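Local coordinates for hypothetical protein (Pseudomonas aeruginosa, PDB 2H9F) that probably isomerises methylaconitate, as a member of the PrpF family of methylaconitate isomerases, at residues Ile147-Val152 and Glu174-Phe179; Phe210-Ile215 and Val222-Glu227; Gln7-Ala12 and Trp388-Gly393. All blocks are in the same frame, centred on the assembly; numbering follows the deposited sequence.

Contact 1: residues Ile147-Val152 and Glu174-Phe179; sequences IAHVPV and EIVLEF
I147-V152 and E174-F179 lie side by side as antiparallel strands, a partly buried pairing with strand 131-139 beyond the first and strand 369-386 beyond the second. I147 and E178 form a hydrogen-bonded pair, E178 N giving to I147 O at 2.8 Å and I147 N to E178 O at 2.9 Å. One step along, A148 meets L177 in a non-hydrogen-bonded pair, A148 CB against L177 CD2 at 3.7 Å. This face is apolar: I175 CG2 reaches V150 CG2 at 4.2 Å, and V150, I175 and L177 all face helix 106-118. The other face is mixed. With chi1 at -58°, the H149 ring leans back beside its backbone N, and V176 O sits at its edge, 3.4 Å from CD2. E178 CG lies in the ring plane, while the carboxylate beyond is turned 61° from the imidazole; E178 OE2 comes within 3.3 Å of H149 NE2, and OE1 is directed to K374 in a long, weak ion pair. Farther along, a water donates to H149 O and accepts from V176 N. Apolar toward helix 106-118 and mixed on its reverse, the pair is consistent with the sheet curled round a central helix in the diaminopimelate-epimerase-like fold of PrpF proteins.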
ATOM      1  N   ILE A 147      24.897  -4.500 -15.196  1.00 26.63           N
ATOM      2  CA  ILE A 147      25.403  -3.214 -15.628  1.00 28.57           C
ATOM      3  C   ILE A 147      24.173  -2.373 -15.836  1.00 27.36           C
ATOM      4  O   ILE A 147      23.263  -2.790 -16.539  1.00 29.95           O
ATOM      5  CB  ILE A 147      26.153  -3.275 -16.985  1.00 27.79           C
ATOM      6  CG1 ILE A 147      27.223  -4.361 -16.966  1.00 31.47           C
ATOM      7  CG2 ILE A 147      26.750  -1.903 -17.307  1.00 29.29           C
ATOM      8  CD1 ILE A 147      28.232  -4.214 -15.896  1.00 30.33           C
ATOM      9  N   ALA A 148      24.142  -1.234 -15.162  1.00 27.05           N
ATOM     10  CA  ALA A 148      23.086  -0.257 -15.285  1.00 25.51           C
ATOM     11  C   ALA A 148      23.676   0.987 -15.957  1.00 25.81           C
ATOM     12  O   ALA A 148      24.610   1.618 -15.450  1.00 30.09           O
ATOM     13  CB  ALA A 148      22.501   0.072 -13.905  1.00 24.87           C
ATOM     14  N   HIS A 149      23.119   1.328 -17.113  1.00 28.35           N
ATOM     15  CA  HIS A 149      23.534   2.489 -17.851  1.00 28.51           C
ATOM     16  C   HIS A 149      22.650   3.630 -17.428  1.00 29.17           C
ATOM     17  O   HIS A 149      21.520   3.777 -17.915  1.00 30.84           O
ATOM     18  CB  HIS A 149      23.421   2.218 -19.345  1.00 30.44           C
ATOM     19  CG  HIS A 149      24.232   1.041 -19.807  1.00 29.43           C
ATOM     20  ND1 HIS A 149      25.502   1.168 -20.312  1.00 30.71           N
ATOM     21  CD2 HIS A 149      23.938  -0.279 -19.867  1.00 35.09           C
ATOM     22  CE1 HIS A 149      25.967  -0.021 -20.637  1.00 34.36           C
ATOM     23  NE2 HIS A 149      25.043  -0.919 -20.366  1.00 31.40           N
ATOM     24  N   VAL A 150      23.157   4.446 -16.509  1.00 29.01           N
ATOM     25  CA  VAL A 150      22.344   5.443 -15.846  1.00 26.82           C
ATOM     26  C   VAL A 150      22.622   6.795 -16.436  1.00 27.35           C
ATOM     27  O   VAL A 150      23.768   7.240 -16.466  1.00 26.59           O
ATOM     28  CB  VAL A 150      22.634   5.448 -14.302  1.00 27.59           C
ATOM     29  CG1 VAL A 150      21.820   6.532 -13.601  1.00 27.20           C
ATOM     30  CG2 VAL A 150      22.328   4.130 -13.721  1.00 26.13           C
ATOM     31  N   PRO A 151      21.576   7.488 -16.930  1.00 28.24           N
ATOM     32  CA  PRO A 151      21.866   8.777 -17.491  1.00 26.49           C
ATOM     33  C   PRO A 151      22.148   9.815 -16.440  1.00 28.49           C
ATOM     34  O   PRO A 151      21.595   9.752 -15.334  1.00 30.25           O
ATOM     35  CB  PRO A 151      20.581   9.112 -18.261  1.00 27.85           C
ATOM     36  CG  PRO A 151      19.508   8.430 -17.474  1.00 27.17           C
ATOM     37  CD  PRO A 151      20.137   7.171 -16.988  1.00 28.60           C
ATOM     38  N   VAL A 152      22.958  10.790 -16.823  1.00 28.78           N
ATOM     39  CA  VAL A 152      23.514  11.786 -15.930  1.00 28.22           C
ATOM     40  C   VAL A 152      23.472  13.152 -16.625  1.00 28.64           C
ATOM     41  O   VAL A 152      23.833  13.278 -17.807  1.00 28.84           O
ATOM     42  CB  VAL A 152      24.952  11.435 -15.560  1.00 28.84           C
ATOM     43  CG1 VAL A 152      25.645  12.604 -14.817  1.00 27.69           C
ATOM     44  CG2 VAL A 152      25.004  10.118 -14.763  1.00 27.92           C
ATOM     45  N   GLU A 174      15.023   6.685 -19.144  1.00 28.13           N
ATOM     46  CA  GLU A 174      15.291   5.272 -19.426  1.00 28.83           C
ATOM     47  C   GLU A 174      16.633   4.879 -18.862  1.00 27.47           C
ATOM     48  O   GLU A 174      17.607   5.623 -18.992  1.00 29.67           O
ATOM     49  CB  GLU A 174      15.258   5.045 -20.951  1.00 30.22           C
ATOM     50  CG  GLU A 174      15.516   3.638 -21.346  1.00 30.51           C
ATOM     51  CD  GLU A 174      15.418   3.417 -22.855  1.00 34.24           C
ATOM     52  OE1 GLU A 174      15.230   4.410 -23.598  1.00 35.10           O
ATOM     53  OE2 GLU A 174      15.468   2.248 -23.302  1.00 33.54           O
ATOM     54  N   ILE A 175      16.651   3.760 -18.153  1.00 28.00           N
ATOM     55  CA  ILE A 175      17.882   3.127 -17.690  1.00 27.26           C
ATOM     56  C   ILE A 175      17.907   1.760 -18.349  1.00 28.07           C
ATOM     57  O   ILE A 175      17.035   0.928 -18.116  1.00 29.08           O
ATOM     58  CB  ILE A 175      17.907   2.931 -16.170  1.00 27.85           C
ATOM     59  CG1 ILE A 175      17.897   4.301 -15.483  1.00 27.33           C
ATOM     60  CG2 ILE A 175      19.158   2.188 -15.749  1.00 24.50           C
ATOM     61  CD1 ILE A 175      17.629   4.311 -13.948  1.00 26.81           C
ATOM     62  N   VAL A 176      18.900   1.519 -19.190  1.00 30.58           N
ATOM     63  CA  VAL A 176      19.089   0.212 -19.802  1.00 28.77           C
ATOM     64  C   VAL A 176      19.908  -0.651 -18.838  1.00 27.14           C
ATOM     65  O   VAL A 176      20.925  -0.202 -18.323  1.00 27.16           O
ATOM     66  CB  VAL A 176      19.875   0.367 -21.147  1.00 30.34           C
ATOM     67  CG1 VAL A 176      20.253  -0.978 -21.729  1.00 29.04           C
ATOM     68  CG2 VAL A 176      19.077   1.223 -22.141  1.00 26.74           C
ATOM     69  N   LEU A 177      19.454  -1.886 -18.605  1.00 27.36           N
ATOM     70  CA  LEU A 177      20.141  -2.829 -17.762  1.00 29.65           C
ATOM     71  C   LEU A 177      20.662  -3.973 -18.589  1.00 30.21           C
ATOM     72  O   LEU A 177      19.953  -4.430 -19.483  1.00 31.55           O
ATOM     73  CB  LEU A 177      19.179  -3.413 -16.712  1.00 30.40           C
ATOM     74  CG  LEU A 177      18.474  -2.474 -15.717  1.00 30.72           C
ATOM     75  CD1 LEU A 177      17.378  -3.240 -14.963  1.00 32.25           C
ATOM     76  CD2 LEU A 177      19.473  -1.817 -14.744  1.00 27.52           C
ATOM     77  N   GLU A 178      21.864  -4.465 -18.262  1.00 31.18           N
ATOM     78  CA  GLU A 178      22.417  -5.674 -18.855  1.00 33.22           C
ATOM     79  C   GLU A 178      22.730  -6.669 -17.751  1.00 32.04           C
ATOM     80  O   GLU A 178      23.556  -6.395 -16.899  1.00 29.24           O
ATOM     81  CB  GLU A 178      23.740  -5.435 -19.620  1.00 30.97           C
ATOM     82  CG  GLU A 178      23.758  -4.240 -20.494  1.00 40.40           C
ATOM     83  CD  GLU A 178      24.991  -4.180 -21.412  1.00 40.65           C
ATOM     84  OE1 GLU A 178      26.023  -4.798 -21.118  1.00 52.61           O
ATOM     85  OE2 GLU A 178      24.894  -3.505 -22.454  1.00 61.22           O
ATOM     86  N   PHE A 179      22.073  -7.821 -17.805  1.00 29.58           N
ATOM     87  CA  PHE A 179      22.333  -8.906 -16.894  1.00 30.79           C
ATOM     88  C   PHE A 179      23.312  -9.844 -17.566  1.00 31.47           C
ATOM     89  O   PHE A 179      22.993 -10.494 -18.562  1.00 31.28           O
ATOM     90  CB  PHE A 179      21.026  -9.607 -16.558  1.00 30.93           C
ATOM     91  CG  PHE A 179      20.074  -8.752 -15.782  1.00 30.84           C
ATOM     92  CD1 PHE A 179      19.279  -7.830 -16.423  1.00 30.90           C
ATOM     93  CD2 PHE A 179      20.004  -8.835 -14.403  1.00 32.79           C
ATOM     94  CE1 PHE A 179      18.400  -7.020 -15.719  1.00 35.86           C
ATOM     95  CE2 PHE A 179      19.113  -8.028 -13.676  1.00 32.60           C
ATOM     96  CZ  PHE A 179      18.319  -7.120 -14.349  1.00 32.72           C
TER
HETATM   97  O   HOH W   1      20.456   4.035 -20.342  1.00 35.30           O

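Contact 2: residues Phe210-Ile215 and Val222-Glu227; sequences FKATMI and VFVNAE
The F223 ring meets the neighbouring strand by its edge: I215 CG2 lies in the ring plane, 3.7 Å from F223 CE2, and T213 O also approaches near that plane. Neither face is covered by F210-I215; A280 and V282 of strand 278-283 and V336 of helix 335-339 pack about the ring from beyond the hairpin. F223 CG stands opposite its carbonyl carbon (chi1 -72°), which turns the ring's edge to I215; with I215 CG1 anti to the backbone N (chi1 -173°), CG2 falls between that N and the carbonyl carbon and meets the ring.

Beneath these side chains T213 and F223 make an antiparallel hydrogen-bonded pair. F223 N gives to T213 O at 2.8 Å, nearly straight, whereas the return bond from T213 N to F223 O is more bent, at 146°. F223 O also receives the A212 CA hydrogen, with CA 3.1 Å from O. The T213 hydroxyl is turned to L198 O and L335 N, so this buried polar group is satisfied from outside the pair. On the reverse face selenomethionine M214 and V222 run alongside each other, M214 CG 4.0 Å from V222 CG1, and A212 CB touches V224 CG1 at 3.9 Å. Toward the open end of the hairpin a water accepts from N225 N and lies against K211 O, while the K211 ammonium reaches out to a salt bridge with D201. With strand 200-204 on one flank and strand 278-283 running parallel on the other, this is a classic beta hairpin built into a larger sheet, one face of which is closed by a helix.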
ATOM      1  N   PHE A 210       3.127 -28.118 -36.585  1.00 41.27           N
ATOM      2  CA  PHE A 210       3.471 -26.715 -36.712  1.00 39.91           C
ATOM      3  C   PHE A 210       4.952 -26.504 -36.487  1.00 40.25           C
ATOM      4  O   PHE A 210       5.534 -27.167 -35.668  1.00 40.31           O
ATOM      5  CB  PHE A 210       2.711 -25.920 -35.663  1.00 40.31           C
ATOM      6  CG  PHE A 210       1.215 -26.002 -35.798  1.00 42.19           C
ATOM      7  CD1 PHE A 210       0.591 -25.643 -36.979  1.00 40.69           C
ATOM      8  CD2 PHE A 210       0.430 -26.437 -34.740  1.00 41.03           C
ATOM      9  CE1 PHE A 210      -0.797 -25.720 -37.103  1.00 43.26           C
ATOM     10  CE2 PHE A 210      -0.961 -26.516 -34.863  1.00 45.41           C
ATOM     11  CZ  PHE A 210      -1.571 -26.146 -36.037  1.00 40.69           C
ATOM     12  N   LYS A 211       5.550 -25.539 -37.179  1.00 40.82           N
ATOM     13  CA  LYS A 211       6.896 -25.123 -36.842  1.00 39.18           C
ATOM     14  C   LYS A 211       6.882 -24.530 -35.439  1.00 38.10           C
ATOM     15  O   LYS A 211       5.948 -23.845 -35.037  1.00 33.30           O
ATOM     16  CB  LYS A 211       7.425 -24.101 -37.836  1.00 38.70           C
ATOM     17  CG  LYS A 211       7.597 -24.598 -39.279  1.00 41.12           C
ATOM     18  CD  LYS A 211       8.574 -25.747 -39.373  1.00 43.46           C
ATOM     19  CE  LYS A 211       8.704 -26.271 -40.800  1.00 44.92           C
ATOM     20  NZ  LYS A 211       9.524 -27.532 -40.869  1.00 43.85           N
ATOM     21  N   ALA A 212       7.900 -24.826 -34.654  1.00 36.65           N
ATOM     22  CA  ALA A 212       7.952 -24.266 -33.321  1.00 36.25           C
ATOM     23  C   ALA A 212       9.389 -24.118 -32.832  1.00 38.11           C
ATOM     24  O   ALA A 212      10.203 -24.974 -33.086  1.00 35.22           O
ATOM     25  CB  ALA A 212       7.121 -25.129 -32.355  1.00 34.58           C
ATOM     26  N   THR A 213       9.685 -23.023 -32.138  1.00 37.05           N
ATOM     27  CA  THR A 213      10.916 -22.907 -31.373  1.00 35.61           C
ATOM     28  C   THR A 213      10.559 -23.067 -29.899  1.00 36.28           C
ATOM     29  O   THR A 213       9.751 -22.317 -29.364  1.00 36.71           O
ATOM     30  CB  THR A 213      11.562 -21.540 -31.602  1.00 36.77           C
ATOM     31  OG1 THR A 213      12.100 -21.505 -32.934  1.00 34.14           O
ATOM     32  CG2 THR A 213      12.681 -21.260 -30.561  1.00 32.40           C
HETATM   33  N   MSE A 214      11.162 -24.059 -29.267  1.00 35.80           N
HETATM   34  CA  MSE A 214      10.986 -24.367 -27.867  1.00 35.93           C
HETATM   35  C   MSE A 214      12.312 -24.008 -27.191  1.00 37.46           C
HETATM   36  O   MSE A 214      13.334 -24.626 -27.458  1.00 36.40           O
HETATM   37  CB  MSE A 214      10.635 -25.843 -27.707  1.00 34.55           C
HETATM   38  CG  MSE A 214       9.201 -26.157 -28.119  1.00 36.70           C
HETATM   39 SE   MSE A 214       8.842 -28.000 -28.366  0.70 35.70          SE
HETATM   40  CE  MSE A 214       9.578 -28.194 -30.210  1.00 38.96           C
ATOM     41  N   ILE A 215      12.283 -22.952 -26.388  1.00 37.81           N
ATOM     42  CA  ILE A 215      13.463 -22.347 -25.811  1.00 37.14           C
ATOM     43  C   ILE A 215      13.309 -22.218 -24.279  1.00 38.24           C
ATOM     44  O   ILE A 215      12.261 -21.837 -23.761  1.00 40.95           O
ATOM     45  CB  ILE A 215      13.763 -20.955 -26.488  1.00 38.23           C
ATOM     46  CG1 ILE A 215      15.104 -20.384 -26.000  1.00 40.51           C
ATOM     47  CG2 ILE A 215      12.660 -19.977 -26.262  1.00 36.28           C
ATOM     48  CD1 ILE A 215      15.674 -19.254 -26.834  1.00 35.68           C
ATOM     49  N   VAL A 222       7.205 -22.074 -25.681  1.00 39.33           N
ATOM     50  CA  VAL A 222       6.918 -22.622 -26.989  1.00 40.15           C
ATOM     51  C   VAL A 222       6.461 -21.501 -27.907  1.00 39.71           C
ATOM     52  O   VAL A 222       5.423 -20.868 -27.673  1.00 41.59           O
ATOM     53  CB  VAL A 222       5.801 -23.688 -26.930  1.00 40.32           C
ATOM     54  CG1 VAL A 222       5.686 -24.349 -28.272  1.00 40.26           C
ATOM     55  CG2 VAL A 222       6.096 -24.741 -25.837  1.00 38.21           C
ATOM     56  N   PHE A 223       7.255 -21.228 -28.950  1.00 40.42           N
ATOM     57  CA  PHE A 223       6.911 -20.203 -29.951  1.00 36.62           C
ATOM     58  C   PHE A 223       6.430 -20.807 -31.261  1.00 35.58           C
ATOM     59  O   PHE A 223       7.088 -21.662 -31.803  1.00 30.66           O
ATOM     60  CB  PHE A 223       8.125 -19.297 -30.329  1.00 39.60           C
ATOM     61  CG  PHE A 223       8.557 -18.313 -29.258  1.00 36.72           C
ATOM     62  CD1 PHE A 223       7.869 -17.140 -29.061  1.00 37.81           C
ATOM     63  CD2 PHE A 223       9.666 -18.572 -28.460  1.00 38.42           C
ATOM     64  CE1 PHE A 223       8.299 -16.221 -28.103  1.00 33.97           C
ATOM     65  CE2 PHE A 223      10.085 -17.663 -27.495  1.00 35.16           C
ATOM     66  CZ  PHE A 223       9.390 -16.491 -27.321  1.00 39.16           C
ATOM     67  N   VAL A 224       5.380 -20.230 -31.854  1.00 34.26           N
ATOM     68  CA  VAL A 224       4.898 -20.668 -33.156  1.00 31.03           C
ATOM     69  C   VAL A 224       4.611 -19.470 -34.028  1.00 33.90           C
ATOM     70  O   VAL A 224       4.522 -18.400 -33.519  1.00 33.12           O
ATOM     71  CB  VAL A 224       3.635 -21.550 -33.017  1.00 33.34           C
ATOM     72  CG1 VAL A 224       3.987 -22.859 -32.231  1.00 28.32           C
ATOM     73  CG2 VAL A 224       2.500 -20.808 -32.330  1.00 31.55           C
ATOM     74  N   ASN A 225       4.503 -19.680 -35.335  1.00 31.47           N
ATOM     75  CA  ASN A 225       4.184 -18.639 -36.276  1.00 35.86           C
ATOM     76  C   ASN A 225       2.698 -18.428 -36.294  1.00 35.61           C
ATOM     77  O   ASN A 225       1.930 -19.363 -36.589  1.00 34.51           O
ATOM     78  CB  ASN A 225       4.655 -19.046 -37.681  1.00 37.68           C
ATOM     79  CG  ASN A 225       6.168 -18.904 -37.866  1.00 40.64           C
ATOM     80  OD1 ASN A 225       6.787 -17.977 -37.320  1.00 38.69           O
ATOM     81  ND2 ASN A 225       6.765 -19.820 -38.635  1.00 35.07           N
ATOM     82  N   ALA A 226       2.302 -17.196 -36.013  1.00 39.63           N
ATOM     83  CA  ALA A 226       0.920 -16.740 -36.138  1.00 40.52           C
ATOM     84  C   ALA A 226       0.221 -17.304 -37.364  1.00 42.09           C
ATOM     85  O   ALA A 226      -0.858 -17.909 -37.261  1.00 42.01           O
ATOM     86  CB  ALA A 226       0.868 -15.244 -36.153  1.00 37.23           C
ATOM     87  N   GLU A 227       0.826 -17.119 -38.528  1.00 46.08           N
ATOM     88  CA  GLU A 227       0.150 -17.473 -39.777  1.00 47.61           C
ATOM     89  C   GLU A 227      -0.200 -18.961 -39.807  1.00 45.01           C
ATOM     90  O   GLU A 227      -1.310 -19.348 -40.165  1.00 40.97           O
ATOM     91  CB  GLU A 227       1.009 -17.134 -40.991  1.00 49.00           C
ATOM     92  CG  GLU A 227       0.234 -17.227 -42.329  1.00 54.85           C
ATOM     93  CD  GLU A 227       1.114 -16.977 -43.585  1.00 60.99           C
ATOM     94  OE1 GLU A 227       1.995 -16.066 -43.566  1.00 74.37           O
ATOM     95  OE2 GLU A 227       0.904 -17.694 -44.605  1.00 77.39           O
TER
HETATM   96  O   HOH W   2       4.416 -22.458 -36.423  1.00 32.54           O

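Contact 3: residues Gln7-Ala12 and Trp388-Gly393; sequences QIRIPA and WVRVPG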
ATOM      1  N   GLN A   7      13.101   7.451  18.990  1.00 32.88           N
ATOM      2  CA  GLN A   7      13.425   6.676  17.817  1.00 30.06           C
ATOM      3  C   GLN A   7      14.818   7.036  17.340  1.00 30.97           C
ATOM      4  O   GLN A   7      15.294   8.156  17.546  1.00 32.02           O
ATOM      5  CB  GLN A   7      12.412   7.015  16.713  1.00 27.37           C
ATOM      6  CG  GLN A   7      10.958   6.644  17.060  1.00 24.84           C
ATOM      7  CD  GLN A   7      10.130   6.381  15.859  1.00 32.18           C
ATOM      8  OE1 GLN A   7      10.076   5.269  15.406  1.00 28.99           O
ATOM      9  NE2 GLN A   7       9.522   7.435  15.294  1.00 21.51           N
ATOM     10  N   ILE A   8      15.416   6.088  16.634  1.00 32.85           N
ATOM     11  CA  ILE A   8      16.704   6.221  15.911  1.00 35.47           C
ATOM     12  C   ILE A   8      16.358   6.829  14.561  1.00 34.43           C
ATOM     13  O   ILE A   8      15.315   6.497  13.999  1.00 33.14           O
ATOM     14  CB  ILE A   8      17.354   4.794  15.790  1.00 37.04           C
ATOM     15  CG1 ILE A   8      17.555   4.268  17.203  1.00 44.43           C
ATOM     16  CG2 ILE A   8      18.671   4.759  15.112  1.00 38.35           C
ATOM     17  CD1 ILE A   8      18.288   5.213  18.112  1.00 47.39           C
ATOM     18  N   ARG A   9      17.175   7.771  14.087  1.00 31.26           N
ATOM     19  CA  ARG A   9      17.067   8.276  12.723  1.00 32.20           C
ATOM     20  C   ARG A   9      18.183   7.660  11.857  1.00 30.78           C
ATOM     21  O   ARG A   9      19.384   7.778  12.193  1.00 35.67           O
ATOM     22  CB  ARG A   9      17.169   9.816  12.676  1.00 33.56           C
ATOM     23  CG  ARG A   9      16.348  10.663  13.705  1.00 39.77           C
ATOM     24  CD  ARG A   9      16.254  12.156  13.232  1.00 42.91           C
ATOM     25  NE  ARG A   9      17.550  12.748  12.811  1.00 54.39           N
ATOM     26  CZ  ARG A   9      17.753  13.656  11.836  1.00 51.91           C
ATOM     27  NH1 ARG A   9      16.769  14.150  11.100  1.00 53.29           N
ATOM     28  NH2 ARG A   9      18.986  14.078  11.593  1.00 57.10           N
ATOM     29  N   ILE A  10      17.784   6.933  10.811  1.00 27.04           N
ATOM     30  CA  ILE A  10      18.704   6.211   9.896  1.00 28.91           C
ATOM     31  C   ILE A  10      18.602   6.793   8.513  1.00 29.00           C
ATOM     32  O   ILE A  10      17.497   6.829   7.929  1.00 28.44           O
ATOM     33  CB  ILE A  10      18.458   4.661   9.878  1.00 30.61           C
ATOM     34  CG1 ILE A  10      18.417   4.119  11.298  1.00 33.61           C
ATOM     35  CG2 ILE A  10      19.573   3.873   9.070  1.00 23.30           C
ATOM     36  CD1 ILE A  10      17.832   2.752  11.391  1.00 28.78           C
ATOM     37  N   PRO A  11      19.725   7.341   8.010  1.00 28.76           N
ATOM     38  CA  PRO A  11      19.728   7.874   6.643  1.00 31.62           C
ATOM     39  C   PRO A  11      19.237   6.828   5.654  1.00 29.00           C
ATOM     40  O   PRO A  11      19.707   5.708   5.665  1.00 26.94           O
ATOM     41  CB  PRO A  11      21.198   8.229   6.383  1.00 30.03           C
ATOM     42  CG  PRO A  11      21.833   8.281   7.724  1.00 33.04           C
ATOM     43  CD  PRO A  11      21.039   7.436   8.650  1.00 27.76           C
ATOM     44  N   ALA A  12      18.306   7.215   4.788  1.00 28.35           N
ATOM     45  CA  ALA A  12      17.679   6.292   3.839  1.00 25.12           C
ATOM     46  C   ALA A  12      17.143   7.115   2.685  1.00 27.88           C
ATOM     47  O   ALA A  12      16.905   8.304   2.823  1.00 27.50           O
ATOM     48  CB  ALA A  12      16.472   5.536   4.440  1.00 26.19           C
ATOM     49  N   TRP A 388      15.720  10.493   6.389  1.00 24.83           N
ATOM     50  CA  TRP A 388      15.978   9.494   7.446  1.00 27.05           C
ATOM     51  C   TRP A 388      14.682   8.761   7.727  1.00 27.14           C
ATOM     52  O   TRP A 388      13.597   9.392   7.772  1.00 29.74           O
ATOM     53  CB  TRP A 388      16.358  10.223   8.721  1.00 27.67           C
ATOM     54  CG  TRP A 388      17.632  10.995   8.649  1.00 28.21           C
ATOM     55  CD1 TRP A 388      18.860  10.583   9.079  1.00 31.16           C
ATOM     56  CD2 TRP A 388      17.801  12.315   8.146  1.00 32.34           C
ATOM     57  NE1 TRP A 388      19.781  11.548   8.839  1.00 34.37           N
ATOM     58  CE2 TRP A 388      19.160  12.638   8.292  1.00 30.07           C
ATOM     59  CE3 TRP A 388      16.921  13.270   7.585  1.00 29.82           C
ATOM     60  CZ2 TRP A 388      19.678  13.848   7.883  1.00 35.62           C
ATOM     61  CZ3 TRP A 388      17.432  14.472   7.169  1.00 31.88           C
ATOM     62  CH2 TRP A 388      18.807  14.755   7.305  1.00 33.34           C
ATOM     63  N   VAL A 389      14.781   7.454   7.884  1.00 29.43           N
ATOM     64  CA  VAL A 389      13.703   6.685   8.470  1.00 27.63           C
ATOM     65  C   VAL A 389      13.875   6.696   9.984  1.00 29.35           C
ATOM     66  O   VAL A 389      15.014   6.744  10.497  1.00 30.11           O
ATOM     67  CB  VAL A 389      13.612   5.228   7.944  1.00 30.07           C
ATOM     68  CG1 VAL A 389      13.196   5.172   6.543  1.00 23.97           C
ATOM     69  CG2 VAL A 389      14.957   4.400   8.143  1.00 21.93           C
ATOM     70  N   ARG A 390      12.759   6.556  10.688  1.00 29.15           N
ATOM     71  CA  ARG A 390      12.783   6.356  12.141  1.00 28.67           C
ATOM     72  C   ARG A 390      12.213   5.019  12.577  1.00 29.23           C
ATOM     73  O   ARG A 390      11.224   4.539  12.038  1.00 26.77           O
ATOM     74  CB  ARG A 390      12.015   7.438  12.872  1.00 31.31           C
ATOM     75  CG  ARG A 390      12.453   8.851  12.586  1.00 28.73           C
ATOM     76  CD  ARG A 390      11.800   9.773  13.631  1.00 28.46           C
ATOM     77  NE  ARG A 390      12.299  11.111  13.528  1.00 30.74           N
ATOM     78  CZ  ARG A 390      12.027  12.099  14.367  1.00 34.35           C
ATOM     79  NH1 ARG A 390      11.286  11.898  15.453  1.00 31.60           N
ATOM     80  NH2 ARG A 390      12.523  13.309  14.115  1.00 34.78           N
ATOM     81  N   VAL A 391      12.888   4.394  13.537  1.00 28.04           N
ATOM     82  CA  VAL A 391      12.343   3.254  14.208  1.00 29.28           C
ATOM     83  C   VAL A 391      12.700   3.390  15.695  1.00 31.38           C
ATOM     84  O   VAL A 391      13.665   4.059  16.037  1.00 30.23           O
ATOM     85  CB  VAL A 391      12.880   1.885  13.672  1.00 33.05           C
ATOM     86  CG1 VAL A 391      12.568   1.718  12.165  1.00 27.54           C
ATOM     87  CG2 VAL A 391      14.342   1.748  13.929  1.00 26.62           C
ATOM     88  N   PRO A 392      11.935   2.726  16.566  1.00 31.66           N
ATOM     89  CA  PRO A 392      12.339   2.622  17.967  1.00 32.77           C
ATOM     90  C   PRO A 392      13.671   1.885  18.145  1.00 36.81           C
ATOM     91  O   PRO A 392      13.924   0.866  17.505  1.00 34.51           O
ATOM     92  CB  PRO A 392      11.153   1.882  18.601  1.00 29.90           C
ATOM     93  CG  PRO A 392      10.011   2.207  17.707  1.00 34.08           C
ATOM     94  CD  PRO A 392      10.614   2.114  16.345  1.00 30.04           C
ATOM     95  N   GLY A 393      14.505   2.389  19.055  1.00 37.73           N
ATOM     96  CA  GLY A 393      15.875   1.925  19.168  1.00 39.91           C
ATOM     97  C   GLY A 393      15.984   0.510  19.706  1.00 38.97           C
ATOM     98  O   GLY A 393      16.972  -0.164  19.488  1.00 45.92           O
TER
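R9 lays its guanidinium over one face of the W388 indole, CZ standing 3.9 Å from the centroid of the five-membered ring and only 10° off its normal. The planes are tilted by 26°, so this is a cation-pi stack with NH1 3.6 Å from W388 CE3, near the rim, and NH2 equally close to CE2. A bend at chi3 (-48°) folds the R9 chain back over the ring. P11 CD comes to the pyrrole side of the same indole, 3.9 Å from CD1. R390 lies alongside R9, pointing the same way, with its guanidinium turned almost perpendicular; both arginines bind E386 of the second subunit, and R390 also pairs with its E159.

Q7 crosses R390 at about a right angle, its NE2 3.5 Å from R390 CB, and its amide bonds to E159 and R382 of that subunit. Beneath, four backbone bonds tie I8 to V391 and I10 to V389. I10 and A12 pack on V389 there, A12 CB 3.9 Å from V389 CG1, on the side facing helix 39-49 and strand 20-26. I8 CG1 sits tightly on G393 CA at 3.5 Å. Since W388 and V389 also pair with a strand of the second subunit, the stack and the clustered cations belong to a dimer interface: the shared E386 carboxylate probably balances the two neighbouring positive charges, while the indole face probably steadies the R9 guanidinium.

Overall arrangement
All three contacts are antiparallel strand pairs, yet their chemistry follows their place in the fold. Contact 2 is the most buried, a local hairpin with mainly apolar side chains, whereas contact 1 is partly buried, one face in the core and the other only partly covered. Contact 3 draws together the two ends of the chain and packs against the second subunit; its salt bridges run to that subunit, which touches neither of the other contacts. Contacts 2 and 3 lie on opposite sides of the chain's centre, their centres about 54 Å apart, and contact 1 is nearer the middle. Contacts 1 and 3 are linked through strand 369-386, which pairs with strands 175-180 and 7-17.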